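Local coordinates for protein monosaccharide-transporting ATPase (Actinobacillus succinogenes, PDB 5DTE) that binds beta-D-allopyranose between its two lobes and probably serves as the periplasmic solute-binding component of a sugar ABC transporter, at residues V90-S95 and V117-K122; A97-F102 and A127-N132; A146-E151 and M264-D269; G219-N224 and L245-D250. One frame throughout, in Å; residues are numbered along the deposited sequence.

Interaction 1 of 4, residues V90-S95 and V117-K122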
loop_
_atom_site.group_PDB
_atom_site.type_symbol
_atom_site.label_atom_id
_atom_site.label_comp_id
_atom_site.label_asym_id
_atom_site.label_seq_id
_atom_site.Cartn_x
_atom_site.Cartn_y
_atom_site.Cartn_z
ATOM N N VAL A 90 8.998 -7.773 -8.033
ATOM C CA VAL A 90 8.962 -8.048 -6.612
ATOM C C VAL A 90 8.444 -6.839 -5.829
ATOM O O VAL A 90 8.726 -5.682 -6.168
ATOM C CB VAL A 90 10.357 -8.481 -6.085
ATOM C CG1 VAL A 90 11.311 -7.301 -6.000
ATOM C CG2 VAL A 90 10.224 -9.126 -4.739
ATOM N N THR A 91 7.644 -7.142 -4.806
ATOM C CA THR A 91 7.145 -6.182 -3.827
ATOM C C THR A 91 7.922 -6.397 -2.540
ATOM O O THR A 91 7.538 -7.232 -1.719
ATOM C CB THR A 91 5.664 -6.381 -3.547
ATOM O OG1 THR A 91 5.499 -7.604 -2.816
ATOM C CG2 THR A 91 4.889 -6.485 -4.852
ATOM N N PRO A 92 9.038 -5.666 -2.373
ATOM C CA PRO A 92 9.982 -5.865 -1.271
ATOM C C PRO A 92 9.372 -5.845 0.126
ATOM O O PRO A 92 8.208 -5.520 0.308
ATOM C CB PRO A 92 10.956 -4.702 -1.447
ATOM C CG PRO A 92 10.993 -4.519 -2.895
ATOM C CD PRO A 92 9.567 -4.703 -3.351
ATOM N N ASN A 93 10.221 -6.185 1.090
ATOM C CA ASN A 93 9.857 -6.577 2.437
ATOM C C ASN A 93 10.695 -5.784 3.412
ATOM O O ASN A 93 10.633 -5.973 4.627
ATOM C CB ASN A 93 10.118 -8.071 2.628
ATOM C CG ASN A 93 8.899 -8.817 3.060
ATOM O OD1 ASN A 93 7.907 -8.207 3.458
ATOM N ND2 ASN A 93 8.958 -10.147 2.999
ATOM N N ASP A 94 11.489 -4.893 2.845
ATOM C CA ASP A 94 12.552 -4.233 3.564
ATOM C C ASP A 94 13.263 -3.341 2.553
ATOM O O ASP A 94 13.648 -3.808 1.484
ATOM C CB ASP A 94 13.492 -5.273 4.173
ATOM C CG ASP A 94 14.412 -4.693 5.201
ATOM O OD1 ASP A 94 14.407 -5.223 6.333
ATOM O OD2 ASP A 94 15.148 -3.733 4.876
ATOM N N SER A 95 13.429 -2.063 2.858
ATOM C CA SER A 95 13.908 -1.139 1.832
ATOM C C SER A 95 15.370 -1.407 1.476
ATOM O O SER A 95 15.851 -1.035 0.393
ATOM C CB SER A 95 13.721 0.314 2.290
ATOM O OG SER A 95 14.173 0.501 3.623
ATOM N N VAL A 117 6.624 -1.325 -2.433
ATOM C CA VAL A 117 7.504 -0.818 -1.388
ATOM C C VAL A 117 8.836 -0.392 -2.005
ATOM O O VAL A 117 9.468 -1.161 -2.721
ATOM C CB VAL A 117 7.712 -1.876 -0.287
ATOM C CG1 VAL A 117 8.820 -1.461 0.673
ATOM C CG2 VAL A 117 6.389 -2.142 0.464
ATOM N N ARG A 118 9.246 0.850 -1.757
ATOM C CA ARG A 118 10.404 1.407 -2.455
ATOM C C ARG A 118 11.700 1.184 -1.696
ATOM O O ARG A 118 11.792 1.491 -0.489
ATOM C CB ARG A 118 10.211 2.899 -2.716
ATOM C CG ARG A 118 11.249 3.497 -3.662
ATOM C CD ARG A 118 10.970 4.982 -3.946
ATOM N NE ARG A 118 12.189 5.731 -4.251
ATOM C CZ ARG A 118 12.796 5.727 -5.436
ATOM N NH1 ARG A 118 13.909 6.430 -5.617
ATOM N NH2 ARG A 118 12.298 5.016 -6.439
ATOM N N LEU A 119 12.693 0.647 -2.415
ATOM C CA LEU A 119 14.037 0.419 -1.872
ATOM C C LEU A 119 14.718 1.743 -1.456
ATOM O O LEU A 119 14.493 2.790 -2.064
ATOM C CB LEU A 119 14.922 -0.327 -2.885
ATOM C CG LEU A 119 14.570 -1.712 -3.459
ATOM C CD1 LEU A 119 15.726 -2.242 -4.296
ATOM C CD2 LEU A 119 14.192 -2.724 -2.399
ATOM N N ASP A 120 15.544 1.685 -0.413
ATOM C CA ASP A 120 16.246 2.867 0.088
ATOM C C ASP A 120 17.092 3.499 -1.013
ATOM O O ASP A 120 18.006 2.860 -1.531
ATOM C CB ASP A 120 17.130 2.497 1.280
ATOM C CG ASP A 120 17.250 3.620 2.288
ATOM O OD1 ASP A 120 16.205 4.053 2.820
ATOM O OD2 ASP A 120 18.388 4.069 2.547
ATOM N N ALA A 121 16.784 4.742 -1.377
ATOM C CA ALA A 121 17.494 5.404 -2.464
ATOM C C ALA A 121 18.957 5.647 -2.120
ATOM O O ALA A 121 19.850 5.283 -2.888
ATOM C CB ALA A 121 16.819 6.703 -2.818
ATOM N N LYS A 122 19.207 6.257 -0.966
ATOM C CA LYS A 122 20.579 6.548 -0.557
ATOM C C LYS A 122 21.427 5.292 -0.407
ATOM O O LYS A 122 22.626 5.324 -0.669
ATOM C CB LYS A 122 20.605 7.340 0.748
ATOM C CG LYS A 122 20.550 8.828 0.517
ATOM C CD LYS A 122 21.323 9.592 1.578
ATOM C CE LYS A 122 21.118 11.091 1.423
ATOM N NZ LYS A 122 21.922 11.879 2.395
#
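P92 lies against V117 and L119 where two loops meet beside the sugar cleft of a periplasmic binding protein: each loop follows a parallel strand, 87-90 or 112-115, and leads on toward the next helix of an alpha/beta lobe. The tightly packed part is this proline corner. Its rigid ring suits a turn out of the strand, and the ring and the L119 side chain cross at about a right angle, with CG of P92 3.7 Å from CD2 of L119. L119 holds CG anti to its carbonyl carbon (chi1 -59°), which helps bring CD2 to the ring. The ring also rests on the main chain, CD of P92 being 3.6 Å from O of V117. Beta-branched V117 turns its CB toward the proline, 3.7 Å from O of P92, and its side chain also touches the bound allose.

The other end is more polar and partly open to solvent. Here S95 and D120 come together through the backbone, while their polar tips stay apart, OG of S95 being 4.2 Å from OD1 of D120. D94 turns away, its OD2 bonded to the backbone N of I96 and A97. D120, at the N-cap position of helix 121-126, where aspartate is favoured, gives its own N to S95 O at 2.9 Å; the bond is fairly straight (163°), although the donor sits 43° above the carbonyl plane.

Interaction 2 of 4, residues A97-F102 and A127-N132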
loop_
_atom_site.group_PDB
_atom_site.type_symbol
_atom_site.label_atom_id
_atom_site.label_comp_id
_atom_site.label_asym_id
_atom_site.label_seq_id
_atom_site.Cartn_x
_atom_site.Cartn_y
_atom_site.Cartn_z
ATOM N N ALA A 97 17.295 -4.614 2.691
ATOM C CA ALA A 97 17.649 -6.031 2.613
ATOM C C ALA A 97 17.728 -6.589 1.199
ATOM O O ALA A 97 18.523 -7.485 0.934
ATOM C CB ALA A 97 16.666 -6.839 3.411
ATOM N N PHE A 98 16.903 -6.062 0.298
ATOM C CA PHE A 98 16.834 -6.574 -1.075
ATOM C C PHE A 98 17.854 -5.989 -2.052
ATOM O O PHE A 98 17.883 -6.369 -3.215
ATOM C CB PHE A 98 15.429 -6.355 -1.640
ATOM C CG PHE A 98 14.401 -7.271 -1.048
ATOM C CD1 PHE A 98 13.808 -6.970 0.167
ATOM C CD2 PHE A 98 14.041 -8.444 -1.697
ATOM C CE1 PHE A 98 12.874 -7.812 0.720
ATOM C CE2 PHE A 98 13.107 -9.291 -1.152
ATOM C CZ PHE A 98 12.517 -8.974 0.061
ATOM N N ILE A 99 18.691 -5.070 -1.598
ATOM C CA ILE A 99 19.674 -4.483 -2.498
ATOM C C ILE A 99 20.709 -5.500 -3.030
ATOM O O ILE A 99 20.961 -5.528 -4.229
ATOM C CB ILE A 99 20.391 -3.298 -1.822
ATOM C CG1 ILE A 99 19.453 -2.101 -1.773
ATOM C CG2 ILE A 99 21.671 -2.930 -2.554
ATOM C CD1 ILE A 99 20.083 -0.908 -1.129
ATOM N N PRO A 100 21.302 -6.344 -2.160
ATOM C CA PRO A 100 22.250 -7.302 -2.742
ATOM C C PRO A 100 21.569 -8.253 -3.705
ATOM O O PRO A 100 22.201 -8.732 -4.647
ATOM C CB PRO A 100 22.785 -8.054 -1.527
ATOM C CG PRO A 100 22.568 -7.127 -0.393
ATOM C CD PRO A 100 21.272 -6.450 -0.691
ATOM N N ALA A 101 20.284 -8.500 -3.471
ATOM C CA ALA A 101 19.484 -9.347 -4.344
ATOM C C ALA A 101 19.322 -8.731 -5.728
ATOM O O ALA A 101 19.509 -9.406 -6.743
ATOM C CB ALA A 101 18.121 -9.600 -3.723
ATOM N N PHE A 102 18.966 -7.448 -5.755
ATOM C CA PHE A 102 18.777 -6.711 -6.999
ATOM C C PHE A 102 20.066 -6.608 -7.818
ATOM O O PHE A 102 20.043 -6.747 -9.043
ATOM C CB PHE A 102 18.223 -5.312 -6.700
ATOM C CG PHE A 102 16.732 -5.258 -6.674
ATOM C CD1 PHE A 102 16.028 -4.694 -7.727
ATOM C CD2 PHE A 102 16.021 -5.810 -5.607
ATOM C CE1 PHE A 102 14.636 -4.661 -7.712
ATOM C CE2 PHE A 102 14.637 -5.783 -5.579
ATOM C CZ PHE A 102 13.939 -5.208 -6.636
ATOM N N ALA A 127 25.696 1.528 -3.209
ATOM C CA ALA A 127 26.144 0.239 -3.719
ATOM C C ALA A 127 26.189 0.164 -5.244
ATOM O O ALA A 127 26.262 -0.931 -5.802
ATOM C CB ALA A 127 25.249 -0.853 -3.177
ATOM N N GLY A 128 26.133 1.314 -5.917
ATOM C CA GLY A 128 26.223 1.365 -7.372
ATOM C C GLY A 128 25.030 0.759 -8.105
ATOM O O GLY A 128 25.102 0.482 -9.307
ATOM N N LEU A 129 23.927 0.569 -7.379
ATOM C CA LEU A 129 22.743 -0.078 -7.919
ATOM C C LEU A 129 21.796 0.866 -8.654
ATOM O O LEU A 129 21.364 1.881 -8.106
ATOM C CB LEU A 129 21.980 -0.768 -6.796
ATOM C CG LEU A 129 20.713 -1.486 -7.246
ATOM C CD1 LEU A 129 21.078 -2.727 -8.053
ATOM C CD2 LEU A 129 19.849 -1.841 -6.041
ATOM N N LYS A 130 21.479 0.524 -9.900
ATOM C CA LYS A 130 20.396 1.172 -10.625
ATOM C C LYS A 130 19.172 0.267 -10.562
ATOM O O LYS A 130 19.240 -0.904 -10.956
ATOM C CB LYS A 130 20.777 1.446 -12.076
ATOM C CG LYS A 130 22.126 2.127 -12.280
ATOM C CD LYS A 130 22.385 3.284 -11.324
ATOM C CE LYS A 130 23.789 3.842 -11.541
ATOM N NZ LYS A 130 24.231 4.800 -10.488
ATOM N N PHE A 131 18.064 0.794 -10.050
ATOM C CA PHE A 131 16.855 -0.006 -9.915
ATOM C C PHE A 131 15.626 0.793 -10.300
ATOM O O PHE A 131 15.639 2.019 -10.276
ATOM C CB PHE A 131 16.719 -0.524 -8.491
ATOM C CG PHE A 131 16.212 0.503 -7.518
ATOM C CD1 PHE A 131 14.900 0.464 -7.064
ATOM C CD2 PHE A 131 17.041 1.505 -7.055
ATOM C CE1 PHE A 131 14.424 1.413 -6.160
ATOM C CE2 PHE A 131 16.573 2.448 -6.153
ATOM C CZ PHE A 131 15.260 2.403 -5.704
ATOM N N ASN A 132 14.553 0.095 -10.649
ATOM C CA ASN A 132 13.375 0.753 -11.196
ATOM C C ASN A 132 12.130 0.458 -10.368
ATOM O O ASN A 132 11.794 -0.706 -10.166
ATOM C CB ASN A 132 13.173 0.308 -12.643
ATOM C CG ASN A 132 14.444 0.426 -13.474
ATOM O OD1 ASN A 132 14.736 1.482 -14.041
ATOM N ND2 ASN A 132 15.212 -0.663 -13.542
#
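The branched end of L129 reaches toward helix 99-105 between I99 and F102, so that one leucine meets two residues a helical turn apart. With CG anti to the backbone N (chi1 -180°), the leucine carries both methyl groups away from its loop and onto the helix. CD2 does most of the touching: it lies 3.9 Å from CB of F102 and 4.1 Å from CG2 of I99. CD1 of L129 is 4.1 Å from the same CB of F102.

The I99 and L129 side chains run obliquely to one another, and it is the short CG2 branch of the isoleucine that makes the contact. At the exposed end A127, the first residue past helix 121-126, brings its methyl to the same branch, CB of A127 lying 4.2 Å from CG2 of I99. F102 points its CB toward the loop, but its ring extends past the leucine toward F131, and CD1 of F102 comes within 4.3 Å of CB of F131. The F131 ring itself leads away from the helix, so the two phenylalanines meet through a CB and a ring atom instead of stacking. Both also touch L119, in the loop before helix 121-126.

Between A127 and L129, G128 adopts a positive phi of 68°, a conformation that favours glycine. It is the C-prime residue of a Schellman motif ending helix 121-126, and the chain beyond it packs against helix 99-105 before entering strand 132-135, a helix-to-strand connection of the parallel alpha/beta fold.

Interaction 3 of 4, residues A146-E151 and M264-D269; sequences AKNLAE and MQNTID
N148 extends from helix 138-152 toward Q265 and N266, and its CB already points at them. That CB passes 3.9 Å from ND2 of N266. Next comes CG, held anti to the backbone N (chi1 -172°), which carries the amide off the helix; CG of N148 lies 3.9 Å from NE2 of Q265. At the tip, OD1 accepts a hydrogen bond from NE2 of Q265 at 2.9 Å, with an N-H...O angle of 166°. The oxygen lies in the amide plane of Q265, whereas the donor is tilted from the carbonyl plane of N148. ND2 of N266 is 3.3 Å from the same OD1 of N148.

The contact thus joins a helix of the sugar-binding protein's second lobe to the chain that follows helix 253-261 and enters strand 267-269. This chain runs beside strand 245-247, since the backbones of Q265 and N266 bond to V246 and G248. Asparagine suits the helix position because its short amide brings a carbonyl oxygen within reach of the glutamine NH2. Glutamine, longer and bent at chi2, folds its NE2 back to meet that oxygen. The N266 amide stands nearly perpendicular to that of N148, their planes 81° apart, and the two side chains pass each other antiparallel. Beside these polar groups, L149 supplies an apolar contact, its CD1 lying 4.3 Å from CB of Q265, while its side chain also packs on L245 and S247.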
loop_
_atom_site.group_PDB
_atom_site.type_symbol
_atom_site.label_atom_id
_atom_site.label_comp_id
_atom_site.label_asym_id
_atom_site.label_seq_id
_atom_site.Cartn_x
_atom_site.Cartn_y
_atom_site.Cartn_z
ATOM N N ALA A 146 -6.006 12.448 4.523
ATOM C CA ALA A 146 -6.248 13.113 5.799
ATOM C C ALA A 146 -7.047 14.384 5.562
ATOM O O ALA A 146 -8.005 14.687 6.272
ATOM C CB ALA A 146 -4.938 13.425 6.499
ATOM N N LYS A 147 -6.647 15.100 4.522
ATOM C CA LYS A 147 -7.226 16.387 4.188
ATOM C C LYS A 147 -8.716 16.266 3.966
ATOM O O LYS A 147 -9.472 17.157 4.345
ATOM C CB LYS A 147 -6.550 16.980 2.949
ATOM C CG LYS A 147 -6.692 18.486 2.849
ATOM C CD LYS A 147 -5.605 19.097 1.981
ATOM C CE LYS A 147 -5.834 20.586 1.795
ATOM N NZ LYS A 147 -6.416 21.198 3.020
ATOM N N ASN A 148 -9.133 15.155 3.374
ATOM C CA ASN A 148 -10.534 14.929 3.054
ATOM C C ASN A 148 -11.370 14.692 4.313
ATOM O O ASN A 148 -12.484 15.203 4.443
ATOM C CB ASN A 148 -10.652 13.749 2.095
ATOM C CG ASN A 148 -12.052 13.568 1.549
ATOM O OD1 ASN A 148 -12.817 12.732 2.036
ATOM N ND2 ASN A 148 -12.391 14.337 0.515
ATOM N N LEU A 149 -10.808 13.930 5.246
ATOM C CA LEU A 149 -11.441 13.645 6.530
ATOM C C LEU A 149 -11.439 14.869 7.448
ATOM O O LEU A 149 -12.386 15.078 8.213
ATOM C CB LEU A 149 -10.722 12.478 7.213
ATOM C CG LEU A 149 -11.075 12.092 8.654
ATOM C CD1 LEU A 149 -12.367 11.279 8.697
ATOM C CD2 LEU A 149 -9.908 11.352 9.331
ATOM N N ALA A 150 -10.366 15.659 7.387
ATOM C CA ALA A 150 -10.278 16.902 8.159
ATOM C C ALA A 150 -11.441 17.797 7.819
ATOM O O ALA A 150 -12.155 18.259 8.703
ATOM C CB ALA A 150 -8.973 17.617 7.895
ATOM N N GLU A 151 -11.632 18.014 6.522
ATOM C CA GLU A 151 -12.794 18.723 5.997
ATOM C C GLU A 151 -14.122 18.071 6.392
ATOM O O GLU A 151 -15.060 18.763 6.787
ATOM C CB GLU A 151 -12.686 18.825 4.479
ATOM C CG GLU A 151 -11.487 19.645 4.032
ATOM C CD GLU A 151 -11.752 21.142 4.060
ATOM O OE1 GLU A 151 -10.912 21.893 4.614
ATOM O OE2 GLU A 151 -12.798 21.564 3.510
ATOM N N MET A 264 -17.856 4.627 5.809
ATOM C CA MET A 264 -16.552 5.284 5.685
ATOM C C MET A 264 -16.630 6.634 4.981
ATOM O O MET A 264 -17.518 6.879 4.169
ATOM C CB MET A 264 -15.569 4.403 4.924
ATOM C CG MET A 264 -14.964 3.274 5.728
ATOM S SD MET A 264 -13.425 2.845 4.920
ATOM C CE MET A 264 -13.438 1.088 5.187
ATOM N N GLN A 265 -15.680 7.509 5.291
ATOM C CA GLN A 265 -15.608 8.811 4.659
ATOM C C GLN A 265 -14.934 8.707 3.305
ATOM O O GLN A 265 -15.484 9.128 2.288
ATOM C CB GLN A 265 -14.851 9.792 5.533
ATOM C CG GLN A 265 -14.443 11.040 4.782
ATOM C CD GLN A 265 -15.640 11.842 4.320
ATOM O OE1 GLN A 265 -16.692 11.853 4.975
ATOM N NE2 GLN A 265 -15.490 12.521 3.186
ATOM N N ASN A 266 -13.737 8.135 3.303
ATOM C CA ASN A 266 -12.992 7.928 2.077
ATOM C C ASN A 266 -11.967 6.825 2.210
ATOM O O ASN A 266 -11.603 6.431 3.316
ATOM C CB ASN A 266 -12.285 9.213 1.674
ATOM C CG ASN A 266 -11.051 9.472 2.505
ATOM O OD1 ASN A 266 -9.954 8.992 2.189
ATOM N ND2 ASN A 266 -11.218 10.229 3.580
ATOM N N THR A 267 -11.500 6.340 1.064
ATOM C CA THR A 267 -10.287 5.529 0.976
ATOM C C THR A 267 -9.561 6.046 -0.237
ATOM O O THR A 267 -10.160 6.780 -1.023
ATOM C CB THR A 267 -10.583 4.034 0.833
ATOM O OG1 THR A 267 -9.392 3.281 1.088
ATOM C CG2 THR A 267 -11.079 3.721 -0.556
ATOM N N ILE A 268 -8.281 5.709 -0.386
ATOM C CA ILE A 268 -7.523 6.109 -1.584
ATOM C C ILE A 268 -7.341 4.902 -2.489
ATOM O O ILE A 268 -6.707 3.929 -2.080
ATOM C CB ILE A 268 -6.134 6.693 -1.242
ATOM C CG1 ILE A 268 -6.243 8.099 -0.637
ATOM C CG2 ILE A 268 -5.243 6.741 -2.484
ATOM C CD1 ILE A 268 -6.298 9.239 -1.670
ATOM N N ASP A 269 -7.924 4.944 -3.692
ATOM C CA ASP A 269 -7.709 3.875 -4.654
ATOM C C ASP A 269 -6.315 4.043 -5.221
ATOM O O ASP A 269 -5.997 5.028 -5.892
ATOM C CB ASP A 269 -8.757 3.859 -5.776
ATOM C CG ASP A 269 -8.656 2.593 -6.660
ATOM O OD1 ASP A 269 -7.949 1.633 -6.270
ATOM O OD2 ASP A 269 -9.297 2.549 -7.738
#

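Interaction 4 of 4, residues G219-N224 and L245-D250; sequences GIFAAN and LVSGYD. With ALL (beta-D-allopyranose), chain E.
I220 and V246 sit side by side on neighbouring parallel strands, where three backbone hydrogen bonds satisfy donors and acceptors. I220 N donates to L245 O at 2.7 Å; the bonds from S247 N to I220 O and from A222 N to S247 O are of similar length. They pair six main-chain atoms; F221 faces the other way and bonds to A160 and L162 of strand 157-163. The beta-branched side chains of I220 and V246 extend together to one face of the sheet, CB of I220 being 4.0 Å from CG2 of V246, and V246 continues onto helix 225-237. On the face of F221 and S247, the serine OG, set between its backbone N and carbonyl carbon (chi1 54°), lies 3.6 Å from CD1 of F221; its polar partner is OE2 of E145.

Beyond the strands, N224, the N-cap residue of helix 225-237, uses OD1 to accept M227 N, while its ND2 lies 3.4 Å from C6 of the allose. D250 OD1 securely takes the O3 hydroxyl of the allose at 2.6 Å; the bond from O4 to OD2, modelled at 2.4 Å, is very short and its length doubtful. A223 O accepts a bond from R174, which also bonds the sugar. Sugar-binding residues at C-terminal strand ends of a beta-alpha-beta unit are typical of the periplasmic binding protein cleft.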
loop_
_atom_site.group_PDB
_atom_site.type_symbol
_atom_site.label_atom_id
_atom_site.label_comp_id
_atom_site.label_asym_id
_atom_site.label_seq_id
_atom_site.Cartn_x
_atom_site.Cartn_y
_atom_site.Cartn_z
ATOM N N GLY A 219 -12.845 11.342 14.518
ATOM C CA GLY A 219 -12.247 11.009 13.231
ATOM C C GLY A 219 -11.066 10.045 13.316
ATOM O O GLY A 219 -10.173 10.213 14.157
ATOM N N ILE A 220 -11.053 9.031 12.448
ATOM C CA ILE A 220 -9.974 8.039 12.453
ATOM C C ILE A 220 -9.270 7.859 11.110
ATOM O O ILE A 220 -9.853 7.398 10.124
ATOM C CB ILE A 220 -10.468 6.654 12.889
ATOM C CG1 ILE A 220 -11.025 6.701 14.313
ATOM C CG2 ILE A 220 -9.325 5.669 12.807
ATOM C CD1 ILE A 220 -11.640 5.427 14.739
ATOM N N PHE A 221 -7.996 8.217 11.092
ATOM C CA PHE A 221 -7.177 8.036 9.928
ATOM C C PHE A 221 -6.505 6.694 10.048
ATOM O O PHE A 221 -5.766 6.465 11.007
ATOM C CB PHE A 221 -6.153 9.150 9.825
ATOM C CG PHE A 221 -5.192 8.988 8.690
ATOM C CD1 PHE A 221 -5.472 9.525 7.452
ATOM C CD2 PHE A 221 -4.003 8.306 8.859
ATOM C CE1 PHE A 221 -4.583 9.383 6.405
ATOM C CE2 PHE A 221 -3.118 8.157 7.813
ATOM C CZ PHE A 221 -3.405 8.697 6.589
ATOM N N ALA A 222 -6.773 5.812 9.084
ATOM C CA ALA A 222 -6.122 4.501 9.007
ATOM C C ALA A 222 -5.263 4.339 7.728
ATOM O O ALA A 222 -5.744 4.544 6.606
ATOM C CB ALA A 222 -7.162 3.407 9.082
ATOM N N ALA A 223 -4.006 3.943 7.907
ATOM C CA ALA A 223 -3.027 3.878 6.811
ATOM C C ALA A 223 -3.173 2.697 5.807
ATOM O O ALA A 223 -2.414 2.669 4.815
ATOM C CB ALA A 223 -1.598 3.879 7.407
ATOM N N ASN A 224 -4.043 1.717 6.100
ATOM C CA ASN A 224 -4.672 0.930 5.060
ATOM C C ASN A 224 -6.110 0.581 5.224
ATOM O O ASN A 224 -6.677 0.717 6.288
ATOM C CB ASN A 224 -3.837 -0.327 4.718
ATOM C CG ASN A 224 -4.113 -1.529 5.594
ATOM O OD1 ASN A 224 -5.217 -1.817 6.026
ATOM N ND2 ASN A 224 -3.130 -2.369 5.619
ATOM N N LEU A 245 -15.813 9.636 11.973
ATOM C CA LEU A 245 -15.604 9.343 10.563
ATOM C C LEU A 245 -14.222 8.735 10.334
ATOM O O LEU A 245 -13.227 9.179 10.900
ATOM C CB LEU A 245 -15.788 10.605 9.724
ATOM C CG LEU A 245 -17.061 11.384 10.049
ATOM C CD1 LEU A 245 -17.183 12.642 9.172
ATOM C CD2 LEU A 245 -18.272 10.477 9.918
ATOM N N VAL A 246 -14.179 7.713 9.490
ATOM C CA VAL A 246 -12.983 6.916 9.283
ATOM C C VAL A 246 -12.513 7.065 7.827
ATOM O O VAL A 246 -13.338 7.123 6.912
ATOM C CB VAL A 246 -13.274 5.428 9.663
ATOM C CG1 VAL A 246 -12.073 4.501 9.431
ATOM C CG2 VAL A 246 -13.756 5.353 11.114
ATOM N N SER A 247 -11.200 7.176 7.629
ATOM C CA SER A 247 -10.612 7.124 6.291
ATOM C C SER A 247 -9.638 5.946 6.172
ATOM O O SER A 247 -8.929 5.607 7.132
ATOM C CB SER A 247 -9.900 8.437 5.959
ATOM O OG SER A 247 -8.956 8.755 6.961
ATOM N N GLY A 248 -9.610 5.323 4.994
ATOM C CA GLY A 248 -8.728 4.199 4.744
ATOM C C GLY A 248 -7.851 4.407 3.532
ATOM O O GLY A 248 -7.786 5.503 2.979
ATOM N N TYR A 249 -7.186 3.340 3.099
ATOM C CA TYR A 249 -6.180 3.449 2.040
ATOM C C TYR A 249 -5.959 2.119 1.342
ATOM O O TYR A 249 -5.545 1.177 2.004
ATOM C CB TYR A 249 -4.857 3.940 2.617
ATOM C CG TYR A 249 -3.895 4.487 1.598
ATOM C CD1 TYR A 249 -3.661 5.861 1.507
ATOM C CD2 TYR A 249 -3.213 3.643 0.727
ATOM C CE1 TYR A 249 -2.777 6.383 0.573
ATOM C CE2 TYR A 249 -2.319 4.160 -0.221
ATOM C CZ TYR A 249 -2.104 5.532 -0.284
ATOM O OH TYR A 249 -1.227 6.051 -1.206
ATOM N N ASP A 250 -6.271 2.081 0.036
ATOM C CA ASP A 250 -5.983 1.003 -0.936
ATOM C C ASP A 250 -7.103 0.926 -1.983
ATOM O O ASP A 250 -6.858 0.686 -3.175
ATOM C CB ASP A 250 -5.815 -0.388 -0.295
ATOM C CG ASP A 250 -4.441 -0.595 0.318
ATOM O OD1 ASP A 250 -3.580 0.290 0.165
ATOM O OD2 ASP A 250 -4.231 -1.634 0.972
HETATM C C1 ALL E . 1.339 -1.630 1.597
HETATM C C2 ALL E . 0.462 -1.533 0.363
HETATM C C3 ALL E . -0.971 -1.764 0.667
HETATM C C4 ALL E . -1.188 -2.967 1.531
HETATM C C5 ALL E . -0.368 -2.794 2.797
HETATM C C6 ALL E . -0.641 -3.828 3.841
HETATM O O1 ALL E . 2.672 -1.646 1.265
HETATM O O2 ALL E . 0.599 -0.195 -0.164
HETATM O O3 ALL E . -1.490 -0.602 1.386
HETATM O O4 ALL E . -2.582 -3.103 1.847
HETATM O O5 ALL E . 1.034 -2.847 2.406
HETATM O O6 ALL E . -0.085 -5.060 3.432
#

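How the interactions relate
Along the chain, interactions 1 and 2 cross, their segments alternating, and both close before interactions 3 and 4 begin; interaction 4 falls wholly within the span between the segments of interaction 3. The first pair lies in the lobe of the six-stranded sheet, at the loops and helices beside it, centres 9 Å apart, and is joined where F102 touches V90. The second pair, centres 7 Å apart, lies at the four-stranded sheet, where segments 264-269 and 245-250 run together through probable backbone hydrogen bonds. Centres of interactions 1 and 4 are 24 Å apart, on opposite sides of the chain's centre, yet V117 and D250 both reach the allose, so the sugar bridges the two lobes.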